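Long-range contact in Beta/gamma crystallin 'Greek key' domain-containing protein (Methanosaeta thermophila PT, PDB 5HT7), which binds iron(II) and probably other transition metal ions as a trimeric betagamma-crystallin, its wider role in the cell being uncharacterised: residues K15-D27 and Y71-S83. Sequence-based numbering, arbitrary orientation.
Sequences KHIFESDADVGAD and YGINVIGSMKRIS. With FE2 (Fe (II) ion), chain D.
I17, next to the iron ligand H16, meets M79 between the two sheets of the betagamma-crystallin domain. Its CG1 lies 3.9 Å from M79 SD, and the two side chains cross at a slant. M79 reaches in because its CG sits between the backbone N and the carbonyl carbon (chi1 53°). H16 NE2 binds the iron(II) at 2.3 Å, together with H14 and the same histidines of the two other subunits. E19 follows at the turn between the sheets. Its carbonyl O accepts a nearly straight bond from R81 N, 2.9 Å long. Its bent side chain brings OE2 to 3.5 Å from R81 NH1, a long salt bridge with the two planar groups 41° apart. R81 NE also donates to S83 O, in the guanidinium plane. A leucine in place of R81 would probably leave the E19 carboxylate without its guanidinium mate and S83 O without the NE-H donor. S20 packs CB to CB on K80. D21 and M79 form a hydrogen-bonded antiparallel pair through both backbone N-H groups. D21 OD1 accepts a hydrogen bond from D23 N, which closes an Asx turn, and meets R11 of the second subunit. K15 NZ makes salt bridges to D21 OD2, by a weak bond, and to D27 OD2. V24 N then bonds to G77 O at 3.0 Å, from above the carbonyl plane. A water joins that same oxygen to D23 OD1 and G25 N. V24 CG2 lies against I76 CG2. Thus backbone bonds join the short strand 20-21, outermost in its sheet within this chain, to 78-81. Apolar groups fill the inner side, a long salt bridge lies beside the turn, and D21 links the strand to the second subunit through R11.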
ATOM      1  N   LYS A  15       5.035  -0.670   4.824  1.00 19.01           N
ATOM      2  CA  LYS A  15       5.896  -1.216   3.794  1.00 20.90           C
ATOM      3  C   LYS A  15       5.282  -2.498   3.244  1.00 18.93           C
ATOM      4  O   LYS A  15       5.001  -3.416   4.001  1.00 17.17           O
ATOM      5  CB  LYS A  15       7.291  -1.494   4.370  1.00 18.49           C
ATOM      6  CG  LYS A  15       8.297  -2.075   3.383  1.00 19.67           C
ATOM      7  CD  LYS A  15       9.671  -2.193   4.050  1.00 23.77           C
ATOM      8  CE  LYS A  15      10.576  -3.111   3.236  1.00 25.60           C
ATOM      9  NZ  LYS A  15      10.802  -2.618   1.865  1.00 22.63           N
ATOM     10  N   HIS A  16       5.087  -2.551   1.930  1.00 19.35           N
ATOM     11  CA  HIS A  16       4.560  -3.736   1.261  1.00 18.84           C
ATOM     12  C   HIS A  16       5.660  -4.693   0.886  1.00 20.82           C
ATOM     13  O   HIS A  16       6.671  -4.284   0.293  1.00 20.38           O
ATOM     14  CB  HIS A  16       3.813  -3.347  -0.010  1.00 18.07           C
ATOM     15  CG  HIS A  16       2.626  -2.480   0.252  1.00 17.83           C
ATOM     16  ND1 HIS A  16       1.399  -2.994   0.593  1.00 19.96           N
ATOM     17  CD2 HIS A  16       2.489  -1.133   0.255  1.00 19.79           C
ATOM     18  CE1 HIS A  16       0.543  -2.003   0.776  1.00 21.11           C
ATOM     19  NE2 HIS A  16       1.181  -0.863   0.578  1.00 16.32           N
ATOM     20  N   ILE A  17       5.446  -5.966   1.193  1.00 19.07           N
ATOM     21  CA  ILE A  17       6.415  -7.004   0.862  1.00 21.87           C
ATOM     22  C   ILE A  17       5.808  -7.955  -0.156  1.00 22.90           C
ATOM     23  O   ILE A  17       4.768  -8.559   0.102  1.00 22.89           O
ATOM     24  CB  ILE A  17       6.837  -7.820   2.093  1.00 23.16           C
ATOM     25  CG1 ILE A  17       7.132  -6.895   3.278  1.00 23.23           C
ATOM     26  CG2 ILE A  17       8.042  -8.676   1.753  1.00 24.27           C
ATOM     27  CD1 ILE A  17       8.375  -6.078   3.089  1.00 23.18           C
ATOM     28  N   PHE A  18       6.448  -8.077  -1.314  1.00 23.15           N
ATOM     29  CA  PHE A  18       5.959  -8.974  -2.344  1.00 27.68           C
ATOM     30  C   PHE A  18       6.925 -10.133  -2.466  1.00 25.02           C
ATOM     31  O   PHE A  18       8.064  -9.951  -2.897  1.00 25.94           O
ATOM     32  CB  PHE A  18       5.781  -8.227  -3.672  1.00 27.94           C
ATOM     33  CG  PHE A  18       4.643  -7.236  -3.642  1.00 26.17           C
ATOM     34  CD1 PHE A  18       3.344  -7.655  -3.873  1.00 25.37           C
ATOM     35  CD2 PHE A  18       4.868  -5.902  -3.341  1.00 27.93           C
ATOM     36  CE1 PHE A  18       2.291  -6.754  -3.820  1.00 31.40           C
ATOM     37  CE2 PHE A  18       3.820  -4.996  -3.290  1.00 24.42           C
ATOM     38  CZ  PHE A  18       2.535  -5.420  -3.530  1.00 28.84           C
ATOM     39  N   GLU A  19       6.468 -11.298  -2.015  1.00 22.37           N
ATOM     40  CA  GLU A  19       7.232 -12.555  -2.066  1.00 27.79           C
ATOM     41  C   GLU A  19       8.390 -12.607  -1.078  1.00 27.18           C
ATOM     42  O   GLU A  19       8.498 -13.555  -0.303  1.00 30.81           O
ATOM     43  CB  GLU A  19       7.753 -12.808  -3.480  1.00 31.95           C
ATOM     44  CG  GLU A  19       6.702 -13.369  -4.417  1.00 39.62           C
ATOM     45  CD  GLU A  19       6.148 -14.680  -3.917  1.00 47.73           C
ATOM     46  OE1 GLU A  19       6.962 -15.577  -3.598  1.00 50.09           O
ATOM     47  OE2 GLU A  19       4.908 -14.810  -3.834  1.00 51.13           O
ATOM     48  N   SER A  20       9.258 -11.598  -1.099  1.00 25.16           N
ATOM     49  CA  SER A  20      10.361 -11.561  -0.147  1.00 24.02           C
ATOM     50  C   SER A  20      11.002 -10.203  -0.095  1.00 25.24           C
ATOM     51  O   SER A  20      10.774  -9.361  -0.970  1.00 24.52           O
ATOM     52  CB  SER A  20      11.427 -12.598  -0.516  1.00 31.02           C
ATOM     53  OG  SER A  20      11.915 -12.349  -1.820  1.00 28.24           O
ATOM     54  N   ASP A  21      11.808  -9.996   0.943  1.00 24.82           N
ATOM     55  CA  ASP A  21      12.686  -8.840   1.015  1.00 27.68           C
ATOM     56  C   ASP A  21      13.968  -9.279   1.694  1.00 28.68           C
ATOM     57  O   ASP A  21      13.951  -9.613   2.877  1.00 28.04           O
ATOM     58  CB  ASP A  21      12.029  -7.684   1.781  1.00 27.72           C
ATOM     59  CG  ASP A  21      12.818  -6.389   1.667  1.00 31.54           C
ATOM     60  OD1 ASP A  21      14.053  -6.451   1.480  1.00 28.72           O
ATOM     61  OD2 ASP A  21      12.207  -5.298   1.754  1.00 30.59           O
ATOM     62  N   ALA A  22      15.076  -9.281   0.951  1.00 26.52           N
ATOM     63  CA  ALA A  22      16.337  -9.782   1.489  1.00 28.83           C
ATOM     64  C   ALA A  22      17.032  -8.760   2.379  1.00 28.74           C
ATOM     65  O   ALA A  22      18.040  -9.068   3.002  1.00 26.35           O
ATOM     66  CB  ALA A  22      17.283 -10.214   0.344  1.00 25.38           C
ATOM     67  N   ASP A  23      16.501  -7.542   2.442  1.00 27.74           N
ATOM     68  CA  ASP A  23      17.179  -6.481   3.181  1.00 26.03           C
ATOM     69  C   ASP A  23      16.195  -5.382   3.562  1.00 25.34           C
ATOM     70  O   ASP A  23      16.223  -4.304   2.977  1.00 26.75           O
ATOM     71  CB  ASP A  23      18.321  -5.928   2.329  1.00 30.80           C
ATOM     72  CG  ASP A  23      19.411  -5.245   3.142  1.00 31.11           C
ATOM     73  OD1 ASP A  23      19.361  -5.236   4.385  1.00 29.35           O
ATOM     74  OD2 ASP A  23      20.345  -4.722   2.504  1.00 34.97           O
ATOM     75  N   VAL A  24      15.318  -5.669   4.523  1.00 24.77           N
ATOM     76  CA  VAL A  24      14.274  -4.716   4.916  1.00 25.36           C
ATOM     77  C   VAL A  24      14.895  -3.389   5.357  1.00 29.24           C
ATOM     78  O   VAL A  24      14.407  -2.307   5.000  1.00 30.36           O
ATOM     79  CB  VAL A  24      13.381  -5.273   6.050  1.00 23.68           C
ATOM     80  CG1 VAL A  24      12.469  -4.174   6.598  1.00 27.15           C
ATOM     81  CG2 VAL A  24      12.550  -6.446   5.568  1.00 26.95           C
ATOM     82  N   GLY A  25      16.013  -3.476   6.075  1.00 27.34           N
ATOM     83  CA  GLY A  25      16.672  -2.297   6.622  1.00 27.65           C
ATOM     84  C   GLY A  25      17.371  -1.409   5.606  1.00 28.73           C
ATOM     85  O   GLY A  25      17.852  -0.327   5.938  1.00 30.19           O
ATOM     86  N   ALA A  26      17.440  -1.872   4.365  1.00 27.08           N
ATOM     87  CA  ALA A  26      18.039  -1.092   3.294  1.00 30.73           C
ATOM     88  C   ALA A  26      17.031  -0.086   2.727  1.00 31.32           C
ATOM     89  O   ALA A  26      17.391   0.775   1.933  1.00 33.10           O
ATOM     90  CB  ALA A  26      18.566  -2.019   2.190  1.00 30.54           C
ATOM     91  N   ASP A  27      15.775  -0.197   3.153  1.00 28.16           N
ATOM     92  CA  ASP A  27      14.713   0.702   2.703  1.00 29.66           C
ATOM     93  C   ASP A  27      14.712   1.979   3.531  1.00 30.56           C
ATOM     94  O   ASP A  27      14.167   2.004   4.625  1.00 30.99           O
ATOM     95  CB  ASP A  27      13.340   0.022   2.797  1.00 27.76           C
ATOM     96  CG  ASP A  27      12.262   0.761   1.999  1.00 27.21           C
ATOM     97  OD1 ASP A  27      12.484   1.938   1.647  1.00 24.62           O
ATOM     98  OD2 ASP A  27      11.206   0.156   1.717  1.00 24.17           O
ATOM     99  N   TYR A  71       5.572 -11.756  19.864  1.00 42.94           N
ATOM    100  CA  TYR A  71       6.189 -12.970  19.346  1.00 44.42           C
ATOM    101  C   TYR A  71       7.709 -12.910  19.481  1.00 44.60           C
ATOM    102  O   TYR A  71       8.424 -13.759  18.948  1.00 49.78           O
ATOM    103  CB  TYR A  71       5.799 -13.185  17.877  1.00 45.07           C
ATOM    104  CG  TYR A  71       4.308 -13.320  17.647  1.00 45.91           C
ATOM    105  CD1 TYR A  71       3.502 -12.199  17.485  1.00 41.23           C
ATOM    106  CD2 TYR A  71       3.707 -14.568  17.591  1.00 48.17           C
ATOM    107  CE1 TYR A  71       2.143 -12.322  17.279  1.00 43.23           C
ATOM    108  CE2 TYR A  71       2.350 -14.699  17.385  1.00 45.52           C
ATOM    109  CZ  TYR A  71       1.574 -13.575  17.230  1.00 42.97           C
ATOM    110  OH  TYR A  71       0.225 -13.708  17.019  1.00 48.95           O
ATOM    111  N   GLY A  72       8.197 -11.894  20.185  1.00 43.11           N
ATOM    112  CA  GLY A  72       9.623 -11.726  20.400  1.00 43.56           C
ATOM    113  C   GLY A  72      10.366 -11.147  19.211  1.00 46.74           C
ATOM    114  O   GLY A  72      11.592 -11.253  19.111  1.00 43.69           O
ATOM    115  N   ILE A  73       9.622 -10.526  18.305  1.00 41.59           N
ATOM    116  CA  ILE A  73      10.215  -9.962  17.106  1.00 37.22           C
ATOM    117  C   ILE A  73      10.322  -8.460  17.238  1.00 42.73           C
ATOM    118  O   ILE A  73       9.307  -7.765  17.364  1.00 42.97           O
ATOM    119  CB  ILE A  73       9.389 -10.323  15.856  1.00 37.79           C
ATOM    120  CG1 ILE A  73       9.338 -11.848  15.691  1.00 39.71           C
ATOM    121  CG2 ILE A  73       9.961  -9.637  14.628  1.00 32.68           C
ATOM    122  CD1 ILE A  73       8.350 -12.331  14.674  1.00 39.18           C
ATOM    123  N   ASN A  74      11.545  -7.949  17.223  1.00 39.03           N
ATOM    124  CA  ASN A  74      11.725  -6.510  17.348  1.00 44.76           C
ATOM    125  C   ASN A  74      12.440  -5.925  16.130  1.00 43.97           C
ATOM    126  O   ASN A  74      12.326  -4.731  15.847  1.00 42.40           O
ATOM    127  CB  ASN A  74      12.480  -6.177  18.641  1.00 48.43           C
ATOM    128  CG  ASN A  74      11.582  -6.242  19.879  1.00 49.86           C
ATOM    129  OD1 ASN A  74      10.790  -5.338  20.140  1.00 51.90           O
ATOM    130  ND2 ASN A  74      11.691  -7.336  20.632  1.00 54.70           N
ATOM    131  N   VAL A  75      13.163  -6.771  15.404  1.00 38.71           N
ATOM    132  CA  VAL A  75      13.823  -6.340  14.182  1.00 35.99           C
ATOM    133  C   VAL A  75      13.628  -7.381  13.081  1.00 35.49           C
ATOM    134  O   VAL A  75      13.651  -8.581  13.340  1.00 33.79           O
ATOM    135  CB  VAL A  75      15.327  -6.083  14.412  1.00 45.40           C
ATOM    136  CG1 VAL A  75      16.006  -7.318  14.978  1.00 46.25           C
ATOM    137  CG2 VAL A  75      16.003  -5.633  13.121  1.00 39.40           C
ATOM    138  N   ILE A  76      13.402  -6.918  11.856  1.00 32.27           N
ATOM    139  CA  ILE A  76      13.253  -7.827  10.724  1.00 25.95           C
ATOM    140  C   ILE A  76      14.289  -7.474   9.671  1.00 30.50           C
ATOM    141  O   ILE A  76      14.168  -6.466   8.969  1.00 26.00           O
ATOM    142  CB  ILE A  76      11.828  -7.764  10.118  1.00 27.54           C
ATOM    143  CG1 ILE A  76      10.781  -8.079  11.193  1.00 26.42           C
ATOM    144  CG2 ILE A  76      11.702  -8.724   8.937  1.00 27.04           C
ATOM    145  CD1 ILE A  76       9.336  -8.020  10.690  1.00 29.11           C
ATOM    146  N   GLY A  77      15.330  -8.291   9.565  1.00 26.57           N
ATOM    147  CA  GLY A  77      16.364  -8.010   8.595  1.00 24.85           C
ATOM    148  C   GLY A  77      15.956  -8.468   7.210  1.00 24.49           C
ATOM    149  O   GLY A  77      16.415  -7.922   6.209  1.00 26.83           O
ATOM    150  N   SER A  78      15.119  -9.497   7.159  1.00 25.22           N
ATOM    151  CA  SER A  78      14.623 -10.026   5.894  1.00 26.78           C
ATOM    152  C   SER A  78      13.396 -10.889   6.164  1.00 25.23           C
ATOM    153  O   SER A  78      13.130 -11.265   7.312  1.00 28.32           O
ATOM    154  CB  SER A  78      15.703 -10.843   5.168  1.00 25.01           C
ATOM    155  OG  SER A  78      16.147 -11.925   5.968  1.00 25.93           O
ATOM    156  N   MET A  79      12.638 -11.188   5.115  1.00 25.76           N
ATOM    157  CA  MET A  79      11.484 -12.071   5.245  1.00 25.83           C
ATOM    158  C   MET A  79      11.109 -12.627   3.885  1.00 26.02           C
ATOM    159  O   MET A  79      11.386 -12.014   2.858  1.00 27.97           O
ATOM    160  CB  MET A  79      10.287 -11.344   5.873  1.00 28.39           C
ATOM    161  CG  MET A  79       9.904 -10.051   5.182  1.00 28.57           C
ATOM    162  SD  MET A  79       8.696  -9.088   6.133  1.00 24.92           S
ATOM    163  CE  MET A  79       7.340 -10.206   6.250  1.00 21.98           C
ATOM    164  N   LYS A  80      10.483 -13.794   3.879  1.00 23.79           N
ATOM    165  CA  LYS A  80      10.111 -14.430   2.621  1.00 27.14           C
ATOM    166  C   LYS A  80       8.939 -15.382   2.807  1.00 30.17           C
ATOM    167  O   LYS A  80       8.748 -15.971   3.872  1.00 30.14           O
ATOM    168  CB  LYS A  80      11.302 -15.180   2.000  1.00 33.76           C
ATOM    169  CG  LYS A  80      11.478 -16.621   2.461  1.00 34.73           C
ATOM    170  CD  LYS A  80      12.230 -17.482   1.423  1.00 41.98           C
ATOM    171  CE  LYS A  80      11.462 -17.576   0.095  1.00 47.25           C
ATOM    172  NZ  LYS A  80      11.757 -18.813  -0.714  1.00 35.00           N
ATOM    173  N   ARG A  81       8.151 -15.503   1.751  1.00 27.89           N
ATOM    174  CA  ARG A  81       7.026 -16.411   1.716  1.00 29.55           C
ATOM    175  C   ARG A  81       7.559 -17.822   1.532  1.00 36.10           C
ATOM    176  O   ARG A  81       8.328 -18.071   0.611  1.00 34.75           O
ATOM    177  CB  ARG A  81       6.083 -16.024   0.578  1.00 31.83           C
ATOM    178  CG  ARG A  81       4.736 -16.690   0.625  1.00 35.91           C
ATOM    179  CD  ARG A  81       3.881 -16.260  -0.553  1.00 41.69           C
ATOM    180  NE  ARG A  81       2.719 -17.129  -0.679  1.00 47.49           N
ATOM    181  CZ  ARG A  81       1.792 -17.013  -1.621  1.00 48.26           C
ATOM    182  NH1 ARG A  81       1.883 -16.053  -2.529  1.00 51.64           N
ATOM    183  NH2 ARG A  81       0.773 -17.858  -1.646  1.00 51.97           N
ATOM    184  N   ILE A  82       7.172 -18.746   2.402  1.00 34.48           N
ATOM    185  CA  ILE A  82       7.681 -20.111   2.270  1.00 40.39           C
ATOM    186  C   ILE A  82       6.678 -21.047   1.604  1.00 42.63           C
ATOM    187  O   ILE A  82       7.037 -22.147   1.166  1.00 43.45           O
ATOM    188  CB  ILE A  82       8.097 -20.693   3.634  1.00 40.67           C
ATOM    189  CG1 ILE A  82       6.973 -20.526   4.651  1.00 40.44           C
ATOM    190  CG2 ILE A  82       9.376 -20.028   4.124  1.00 39.11           C
ATOM    191  CD1 ILE A  82       7.363 -20.924   6.058  1.00 45.42           C
ATOM    192  N   SER A  83       5.428 -20.607   1.516  1.00 40.33           N
ATOM    193  CA  SER A  83       4.388 -21.384   0.858  1.00 45.50           C
ATOM    194  C   SER A  83       3.290 -20.472   0.333  1.00 45.98           C
ATOM    195  O   SER A  83       2.971 -19.460   0.958  1.00 45.87           O
ATOM    196  CB  SER A  83       3.793 -22.408   1.821  1.00 49.29           C
ATOM    197  OG  SER A  83       2.987 -21.755   2.787  1.00 49.37           O
TER
HETATM  198 FE   FE2 D 101       0.492   1.299   0.542  1.00 21.91          FE
HETATM  199  O   HOH W   1      17.835  -5.488   6.488  1.00 28.99           O